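Uncharacterized protein YGR203W (Saccharomyces cerevisiae, PDB 3FS5) is a protein phosphatase of yeast, related to Cdc25 phosphatases and built on a single rhodanese domain. Local coordinates at residues T15-W20 and W119-G124; A55-K60 and Q94-S99. One frame throughout, in Å; residues are numbered along the deposited sequence.

In the fold
Contacts 1 and 2 sit on opposite faces of the parallel sheet of this rhodanese fold, their centres about 17 Å apart. Contact 1 lays helix 14-23 on strand 116-121; contact 2, nested along the chain inside the loop closed by contact 1, sets helix 56-61 against the start of helix 96-106. Strand 116-121 joins them: Trp119 and Leu121 face contact 1, while Val120 turns the other way and its CG2 packs 3.9 Å from CA of Pro98. Cys90, modified in this crystal, and Arg96 have the cysteine-to-arginine spacing of the Cdc25-like phosphatase signature, which suggests that segment 94-99 carries the end of the catalytic loop into helix 96-106. Trp119 and Leu121 pair with Phe88, just before Cys90.

Contact 1 of 2, residues T15-W20 and W119-G124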
ATOM      1  N   THR A  15       2.666   4.931 -12.102  1.00 21.93           N
ATOM      2  CA  THR A  15       2.019   6.021 -12.828  1.00 21.80           C
ATOM      3  C   THR A  15       0.535   6.141 -12.489  1.00 20.54           C
ATOM      4  O   THR A  15      -0.001   7.245 -12.437  1.00 19.72           O
ATOM      5  CB  THR A  15       2.176   5.860 -14.369  1.00 24.34           C
ATOM      6  OG1 THR A  15       1.664   4.587 -14.780  1.00 26.01           O
ATOM      7  CG2 THR A  15       3.640   5.956 -14.767  1.00 24.97           C
ATOM      8  N   GLU A  16      -0.137   5.014 -12.258  1.00 20.81           N
ATOM      9  CA  GLU A  16      -1.556   5.068 -11.918  1.00 20.73           C
ATOM     10  C   GLU A  16      -1.768   5.528 -10.474  1.00 20.88           C
ATOM     11  O   GLU A  16      -2.706   6.268 -10.193  1.00 20.71           O
ATOM     12  CB  GLU A  16      -2.237   3.714 -12.146  1.00 25.52           C
ATOM     13  CG  GLU A  16      -3.749   3.787 -11.937  1.00 34.37           C
ATOM     14  CD  GLU A  16      -4.517   2.655 -12.606  1.00 39.49           C
ATOM     15  OE1 GLU A  16      -5.769   2.695 -12.566  1.00 42.21           O
ATOM     16  OE2 GLU A  16      -3.880   1.735 -13.167  1.00 41.52           O
ATOM     17  N   LEU A  17      -0.907   5.096  -9.555  1.00 18.32           N
ATOM     18  CA  LEU A  17      -1.046   5.530  -8.167  1.00 17.80           C
ATOM     19  C   LEU A  17      -0.804   7.033  -8.103  1.00 17.75           C
ATOM     20  O   LEU A  17      -1.511   7.758  -7.408  1.00 16.87           O
ATOM     21  CB  LEU A  17      -0.038   4.818  -7.255  1.00 16.37           C
ATOM     22  CG  LEU A  17       0.015   5.334  -5.810  1.00 16.35           C
ATOM     23  CD1 LEU A  17      -1.373   5.256  -5.175  1.00 15.57           C
ATOM     24  CD2 LEU A  17       1.022   4.515  -5.006  1.00 16.97           C
ATOM     25  N   HIS A  18       0.197   7.498  -8.839  1.00 16.83           N
ATOM     26  CA  HIS A  18       0.519   8.916  -8.850  1.00 18.51           C
ATOM     27  C   HIS A  18      -0.684   9.724  -9.325  1.00 17.32           C
ATOM     28  O   HIS A  18      -0.966  10.797  -8.800  1.00 17.87           O
ATOM     29  CB  HIS A  18       1.733   9.173  -9.754  1.00 19.08           C
ATOM     30  CG  HIS A  18       2.049  10.623  -9.934  1.00 21.96           C
ATOM     31  ND1 HIS A  18       1.504  11.381 -10.946  1.00 23.55           N
ATOM     32  CD2 HIS A  18       2.814  11.465  -9.202  1.00 24.14           C
ATOM     33  CE1 HIS A  18       1.918  12.629 -10.829  1.00 24.73           C
ATOM     34  NE2 HIS A  18       2.714  12.708  -9.779  1.00 25.38           N
ATOM     35  N   ARG A  19      -1.397   9.202 -10.315  1.00 17.61           N
ATOM     36  CA  ARG A  19      -2.572   9.886 -10.835  1.00 19.55           C
ATOM     37  C   ARG A  19      -3.639   9.949  -9.740  1.00 19.82           C
ATOM     38  O   ARG A  19      -4.260  10.992  -9.531  1.00 20.65           O
ATOM     39  CB  ARG A  19      -3.113   9.153 -12.066  1.00 22.09           C
ATOM     40  CG  ARG A  19      -4.255   9.876 -12.759  1.00 28.19           C
ATOM     41  CD  ARG A  19      -4.701   9.148 -14.023  1.00 32.93           C
ATOM     42  NE  ARG A  19      -5.913   9.744 -14.585  1.00 40.95           N
ATOM     43  CZ  ARG A  19      -5.953  10.887 -15.268  1.00 44.00           C
ATOM     44  NH1 ARG A  19      -7.114  11.341 -15.729  1.00 44.59           N
ATOM     45  NH2 ARG A  19      -4.837  11.568 -15.506  1.00 45.78           N
ATOM     46  N   TRP A  20      -3.842   8.837  -9.034  1.00 17.13           N
ATOM     47  CA  TRP A  20      -4.820   8.792  -7.946  1.00 18.54           C
ATOM     48  C   TRP A  20      -4.476   9.817  -6.870  1.00 17.72           C
ATOM     49  O   TRP A  20      -5.362  10.438  -6.277  1.00 16.46           O
ATOM     50  CB  TRP A  20      -4.840   7.410  -7.282  1.00 17.22           C
ATOM     51  CG  TRP A  20      -5.416   6.304  -8.108  1.00 18.29           C
ATOM     52  CD1 TRP A  20      -5.801   6.360  -9.418  1.00 17.77           C
ATOM     53  CD2 TRP A  20      -5.663   4.962  -7.672  1.00 18.79           C
ATOM     54  NE1 TRP A  20      -6.274   5.132  -9.822  1.00 17.79           N
ATOM     55  CE2 TRP A  20      -6.200   4.257  -8.770  1.00 17.96           C
ATOM     56  CE3 TRP A  20      -5.484   4.287  -6.457  1.00 19.30           C
ATOM     57  CZ2 TRP A  20      -6.561   2.908  -8.690  1.00 19.98           C
ATOM     58  CZ3 TRP A  20      -5.846   2.942  -6.379  1.00 21.31           C
ATOM     59  CH2 TRP A  20      -6.377   2.271  -7.492  1.00 17.98           C
ATOM     60  N   TRP A 119      -4.712  -4.051  -3.601  1.00 15.35           N
ATOM     61  CA  TRP A 119      -3.716  -3.854  -4.648  1.00 14.25           C
ATOM     62  C   TRP A 119      -2.288  -3.973  -4.128  1.00 15.35           C
ATOM     63  O   TRP A 119      -2.020  -3.782  -2.937  1.00 17.65           O
ATOM     64  CB  TRP A 119      -3.824  -2.459  -5.273  1.00 14.71           C
ATOM     65  CG  TRP A 119      -5.162  -2.068  -5.799  1.00 15.89           C
ATOM     66  CD1 TRP A 119      -6.236  -1.631  -5.077  1.00 15.94           C
ATOM     67  CD2 TRP A 119      -5.556  -2.032  -7.171  1.00 19.05           C
ATOM     68  NE1 TRP A 119      -7.277  -1.320  -5.919  1.00 18.09           N
ATOM     69  CE2 TRP A 119      -6.887  -1.559  -7.212  1.00 19.16           C
ATOM     70  CE3 TRP A 119      -4.912  -2.351  -8.374  1.00 18.01           C
ATOM     71  CZ2 TRP A 119      -7.588  -1.396  -8.410  1.00 19.66           C
ATOM     72  CZ3 TRP A 119      -5.607  -2.188  -9.567  1.00 21.87           C
ATOM     73  CH2 TRP A 119      -6.934  -1.713  -9.574  1.00 23.23           C
ATOM     74  N   VAL A 120      -1.378  -4.272  -5.047  1.00 14.14           N
ATOM     75  CA  VAL A 120       0.048  -4.334  -4.756  1.00 14.82           C
ATOM     76  C   VAL A 120       0.689  -3.400  -5.785  1.00 15.92           C
ATOM     77  O   VAL A 120       0.367  -3.461  -6.975  1.00 15.95           O
ATOM     78  CB  VAL A 120       0.637  -5.746  -4.949  1.00 15.82           C
ATOM     79  CG1 VAL A 120       2.162  -5.694  -4.812  1.00 13.07           C
ATOM     80  CG2 VAL A 120       0.053  -6.704  -3.917  1.00 14.90           C
ATOM     81  N   LEU A 121       1.577  -2.528  -5.325  1.00 14.64           N
ATOM     82  CA  LEU A 121       2.257  -1.597  -6.215  1.00 15.37           C
ATOM     83  C   LEU A 121       3.446  -2.298  -6.873  1.00 16.70           C
ATOM     84  O   LEU A 121       4.424  -2.637  -6.202  1.00 13.68           O
ATOM     85  CB  LEU A 121       2.746  -0.384  -5.417  1.00 16.64           C
ATOM     86  CG  LEU A 121       3.563   0.669  -6.169  1.00 17.29           C
ATOM     87  CD1 LEU A 121       2.700   1.327  -7.251  1.00 18.60           C
ATOM     88  CD2 LEU A 121       4.070   1.709  -5.183  1.00 18.69           C
ATOM     89  N   ARG A 122       3.361  -2.513  -8.184  1.00 15.87           N
ATOM     90  CA  ARG A 122       4.442  -3.183  -8.905  1.00 18.54           C
ATOM     91  C   ARG A 122       5.756  -2.417  -8.802  1.00 18.36           C
ATOM     92  O   ARG A 122       5.806  -1.215  -9.068  1.00 17.75           O
ATOM     93  CB  ARG A 122       4.089  -3.360 -10.391  1.00 19.16           C
ATOM     94  CG  ARG A 122       3.005  -4.396 -10.689  1.00 21.59           C
ATOM     95  CD  ARG A 122       2.978  -4.728 -12.186  1.00 24.67           C
ATOM     96  NE  ARG A 122       1.907  -5.651 -12.560  1.00 26.60           N
ATOM     97  CZ  ARG A 122       1.867  -6.942 -12.232  1.00 27.70           C
ATOM     98  NH1 ARG A 122       0.845  -7.689 -12.627  1.00 26.41           N
ATOM     99  NH2 ARG A 122       2.842  -7.490 -11.516  1.00 24.74           N
ATOM    100  N   GLY A 123       6.814  -3.115  -8.405  1.00 18.85           N
ATOM    101  CA  GLY A 123       8.117  -2.481  -8.320  1.00 18.48           C
ATOM    102  C   GLY A 123       8.531  -1.944  -6.963  1.00 18.07           C
ATOM    103  O   GLY A 123       9.700  -1.627  -6.765  1.00 18.31           O
ATOM    104  N   GLY A 124       7.580  -1.826  -6.040  1.00 16.15           N
ATOM    105  CA  GLY A 124       7.891  -1.338  -4.708  1.00 17.88           C
ATOM    106  C   GLY A 124       8.365   0.101  -4.680  1.00 19.16           C
ATOM    107  O   GLY A 124       8.272   0.824  -5.683  1.00 16.88           O
TER
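Trp20 drives its six-membered ring edge-on into the face of Trp119, a T-shaped stack that pins helix 14-23 to the parallel sheet of the rhodanese fold through strand 116-121. The planes stand at 85°, and the centroid of the Trp20 six-membered ring lies 5.5 Å from that of the Trp119 five-membered ring. One atom does the touching: Trp20 CH2 rests 3.9 Å from Trp119 CE2, with NE1 and CZ2 of the same indole barely farther away. With chi1 at -70°, CG of Trp20 lies beside its backbone N, and the indole reaches out from the helix toward the strand.

A helical turn earlier, Leu17 and Leu121 meet methyl to methyl, their CD2 atoms 4.1 Å apart and their side chains crossing at about a right angle. These two leucines and Trp20 are buried and make up the tight side, which Ile87 of the neighbouring strand 84-88 lines by touching Leu17, Trp20 and Trp119; Trp128 of helix 124-132 also covers Leu17.

The other side is looser. Trp119 keeps some exposure, and the side chain of the partly exposed Glu16 comes no nearer than 5.5 Å to residues 119-124. Past Leu121 the chain leaves the sheet through a type II turn, in which Gly124 N donates to Leu121 O at 3.3 Å.

Contact 2 of 2, residues A55-K60 and Q94-S99; sequences AYSRLK and QQRGPS
Tyr56, in the first turn of helix 56-61, and Arg96, near the start of helix 96-106, bring the two backbones closest, with their CA atoms 7.3 Å apart. Arg96 drapes its extended chain over one face of the tyrosine ring. Its CG makes a CH-pi contact 4.3 Å from the ring centroid, and farther along, NE comes to 3.4 Å from Tyr56 CD2. The guanidinium does not lie flat: its plane is tilted 45° to the ring, with CD2 beneath one of its faces. CG of Tyr56 is anti to the backbone N (chi1 177°), which points the ring across to helix 96-106, where Ala100 and Leu103 also touch it.

Residues 90 to 96 follow the CX5R pattern of the phosphatase loop in Cdc25-like enzymes. Arg96 matches the signature arginine by sequence, but in this model its side chain is laid against Tyr56. At the far end of the ring, Tyr56 OH packs 3.5 Å from Ser99 CB. The Ser99 hydroxyl turns back along its own chain instead: OG donates to Gln95 O at 2.9 Å, from above the carbonyl plane, and that oxygen also accepts from Ser99 N. With an alanine here in place of Tyr56, the Arg96 chain is likely to lose the ring face it lies on and Ser99 CB its neighbour, leaving a gap between the helices.

On the outer side, a water accepts from Arg96 NH1 at 2.6 Å and hydrogen-bonds to Ser57 OG at 2.7 Å.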
ATOM      1  N   ALA A  55       5.043  -2.930   9.374  1.00 20.63           N
ATOM      2  CA  ALA A  55       6.016  -3.957   9.002  1.00 21.16           C
ATOM      3  C   ALA A  55       5.407  -5.347   8.810  1.00 20.20           C
ATOM      4  O   ALA A  55       4.669  -5.843   9.664  1.00 20.26           O
ATOM      5  CB  ALA A  55       7.137  -4.016  10.044  1.00 21.93           C
ATOM      6  N   TYR A  56       5.735  -5.973   7.686  1.00 19.44           N
ATOM      7  CA  TYR A  56       5.234  -7.304   7.368  1.00 20.66           C
ATOM      8  C   TYR A  56       5.519  -8.328   8.469  1.00 21.26           C
ATOM      9  O   TYR A  56       4.640  -9.101   8.850  1.00 18.41           O
ATOM     10  CB  TYR A  56       5.855  -7.803   6.067  1.00 21.80           C
ATOM     11  CG  TYR A  56       5.433  -9.208   5.714  1.00 23.88           C
ATOM     12  CD1 TYR A  56       4.163  -9.466   5.210  1.00 25.66           C
ATOM     13  CD2 TYR A  56       6.295 -10.285   5.909  1.00 25.05           C
ATOM     14  CE1 TYR A  56       3.758 -10.760   4.905  1.00 27.91           C
ATOM     15  CE2 TYR A  56       5.901 -11.584   5.608  1.00 26.52           C
ATOM     16  CZ  TYR A  56       4.632 -11.813   5.106  1.00 27.91           C
ATOM     17  OH  TYR A  56       4.233 -13.094   4.803  1.00 30.75           O
ATOM     18  N   SER A  57       6.751  -8.335   8.972  1.00 22.29           N
ATOM     19  CA  SER A  57       7.134  -9.283  10.016  1.00 24.81           C
ATOM     20  C   SER A  57       6.202  -9.238  11.214  1.00 23.56           C
ATOM     21  O   SER A  57       5.806 -10.279  11.739  1.00 24.06           O
ATOM     22  CB  SER A  57       8.572  -9.024  10.485  1.00 26.42           C
ATOM     23  OG  SER A  57       9.495  -9.288   9.443  1.00 31.84           O
ATOM     24  N   ARG A  58       5.846  -8.035  11.648  1.00 24.56           N
ATOM     25  CA  ARG A  58       4.964  -7.894  12.796  1.00 26.43           C
ATOM     26  C   ARG A  58       3.510  -8.229  12.463  1.00 26.40           C
ATOM     27  O   ARG A  58       2.790  -8.782  13.295  1.00 27.42           O
ATOM     28  CB  ARG A  58       5.060  -6.482  13.367  1.00 29.26           C
ATOM     29  CG  ARG A  58       4.382  -6.340  14.713  1.00 34.55           C
ATOM     30  CD  ARG A  58       4.623  -4.974  15.312  1.00 38.26           C
ATOM     31  NE  ARG A  58       3.838  -4.776  16.527  1.00 42.45           N
ATOM     32  CZ  ARG A  58       3.718  -3.611  17.150  1.00 44.57           C
ATOM     33  NH1 ARG A  58       2.982  -3.519  18.251  1.00 45.92           N
ATOM     34  NH2 ARG A  58       4.333  -2.535  16.674  1.00 44.99           N
ATOM     35  N   LEU A  59       3.069  -7.889  11.256  1.00 25.10           N
ATOM     36  CA  LEU A  59       1.704  -8.204  10.853  1.00 25.38           C
ATOM     37  C   LEU A  59       1.529  -9.720  10.890  1.00 26.83           C
ATOM     38  O   LEU A  59       0.503 -10.232  11.336  1.00 29.27           O
ATOM     39  CB  LEU A  59       1.426  -7.694   9.433  1.00 23.08           C
ATOM     40  CG  LEU A  59       1.220  -6.187   9.257  1.00 23.27           C
ATOM     41  CD1 LEU A  59       1.139  -5.860   7.775  1.00 22.77           C
ATOM     42  CD2 LEU A  59      -0.055  -5.746   9.976  1.00 22.05           C
ATOM     43  N   LYS A  60       2.553 -10.429  10.429  1.00 27.87           N
ATOM     44  CA  LYS A  60       2.527 -11.884  10.373  1.00 31.60           C
ATOM     45  C   LYS A  60       2.641 -12.566  11.734  1.00 33.29           C
ATOM     46  O   LYS A  60       2.023 -13.606  11.956  1.00 33.22           O
ATOM     47  CB  LYS A  60       3.650 -12.391   9.465  1.00 32.41           C
ATOM     48  CG  LYS A  60       3.649 -13.899   9.265  1.00 37.02           C
ATOM     49  CD  LYS A  60       4.854 -14.350   8.459  1.00 41.39           C
ATOM     50  CE  LYS A  60       4.788 -15.836   8.140  1.00 44.25           C
ATOM     51  NZ  LYS A  60       3.633 -16.165   7.253  1.00 46.20           N
ATOM     52  N   GLN A  94       8.812  -7.822  -4.549  1.00 32.81           N
ATOM     53  CA  GLN A  94       8.964  -8.980  -3.679  1.00 31.54           C
ATOM     54  C   GLN A  94       7.670  -9.694  -3.325  1.00 30.47           C
ATOM     55  O   GLN A  94       6.585  -9.113  -3.362  1.00 28.50           O
ATOM     56  CB  GLN A  94       9.688  -8.544  -2.402  1.00 33.62           C
ATOM     57  CG  GLN A  94      10.895  -7.681  -2.710  1.00 34.54           C
ATOM     58  CD  GLN A  94      11.511  -7.041  -1.488  1.00 36.84           C
ATOM     59  OE1 GLN A  94      12.285  -7.668  -0.760  1.00 40.50           O
ATOM     60  NE2 GLN A  94      11.168  -5.783  -1.252  1.00 29.84           N
ATOM     61  N   GLN A  95       7.819 -10.965  -2.970  1.00 28.72           N
ATOM     62  CA  GLN A  95       6.717 -11.836  -2.599  1.00 29.30           C
ATOM     63  C   GLN A  95       5.984 -11.365  -1.343  1.00 27.26           C
ATOM     64  O   GLN A  95       4.833 -11.741  -1.114  1.00 27.27           O
ATOM     65  CB  GLN A  95       7.258 -13.256  -2.391  1.00 32.47           C
ATOM     66  CG  GLN A  95       6.215 -14.294  -2.037  1.00 38.25           C
ATOM     67  CD  GLN A  95       6.795 -15.697  -1.935  1.00 40.06           C
ATOM     68  OE1 GLN A  95       7.295 -16.251  -2.919  1.00 41.18           O
ATOM     69  NE2 GLN A  95       6.730 -16.277  -0.741  1.00 40.97           N
ATOM     70  N   ARG A  96       6.640 -10.543  -0.531  1.00 26.22           N
ATOM     71  CA  ARG A  96       6.011 -10.055   0.688  1.00 24.92           C
ATOM     72  C   ARG A  96       4.850  -9.104   0.425  1.00 22.99           C
ATOM     73  O   ARG A  96       3.959  -8.959   1.263  1.00 23.65           O
ATOM     74  CB  ARG A  96       7.046  -9.389   1.592  1.00 28.21           C
ATOM     75  CG  ARG A  96       7.951 -10.387   2.294  1.00 35.32           C
ATOM     76  CD  ARG A  96       8.662  -9.756   3.479  1.00 39.99           C
ATOM     77  NE  ARG A  96       9.295 -10.757   4.332  1.00 43.27           N
ATOM     78  CZ  ARG A  96       9.783 -10.501   5.542  1.00 45.73           C
ATOM     79  NH1 ARG A  96      10.342 -11.472   6.252  1.00 46.88           N
ATOM     80  NH2 ARG A  96       9.709  -9.274   6.046  1.00 45.37           N
ATOM     81  N   GLY A  97       4.863  -8.461  -0.738  1.00 20.14           N
ATOM     82  CA  GLY A  97       3.791  -7.548  -1.098  1.00 18.33           C
ATOM     83  C   GLY A  97       2.467  -8.292  -1.183  1.00 17.34           C
ATOM     84  O   GLY A  97       1.534  -7.982  -0.441  1.00 16.83           O
ATOM     85  N   PRO A  98       2.340  -9.266  -2.095  1.00 16.72           N
ATOM     86  CA  PRO A  98       1.073  -9.994  -2.177  1.00 16.88           C
ATOM     87  C   PRO A  98       0.776 -10.823  -0.919  1.00 16.37           C
ATOM     88  O   PRO A  98      -0.386 -11.045  -0.587  1.00 16.02           O
ATOM     89  CB  PRO A  98       1.232 -10.843  -3.448  1.00 17.45           C
ATOM     90  CG  PRO A  98       2.714 -10.922  -3.655  1.00 19.22           C
ATOM     91  CD  PRO A  98       3.190  -9.554  -3.264  1.00 14.68           C
ATOM     92  N   SER A  99       1.817 -11.269  -0.216  1.00 16.34           N
ATOM     93  CA  SER A  99       1.617 -12.036   1.016  1.00 18.21           C
ATOM     94  C   SER A  99       0.964 -11.156   2.081  1.00 17.40           C
ATOM     95  O   SER A  99       0.125 -11.621   2.843  1.00 18.59           O
ATOM     96  CB  SER A  99       2.944 -12.584   1.555  1.00 18.77           C
ATOM     97  OG  SER A  99       3.488 -13.530   0.662  1.00 23.05           O
TER
HETATM   98  O   HOH W   1      10.389 -11.776   8.820  1.00 50.40           O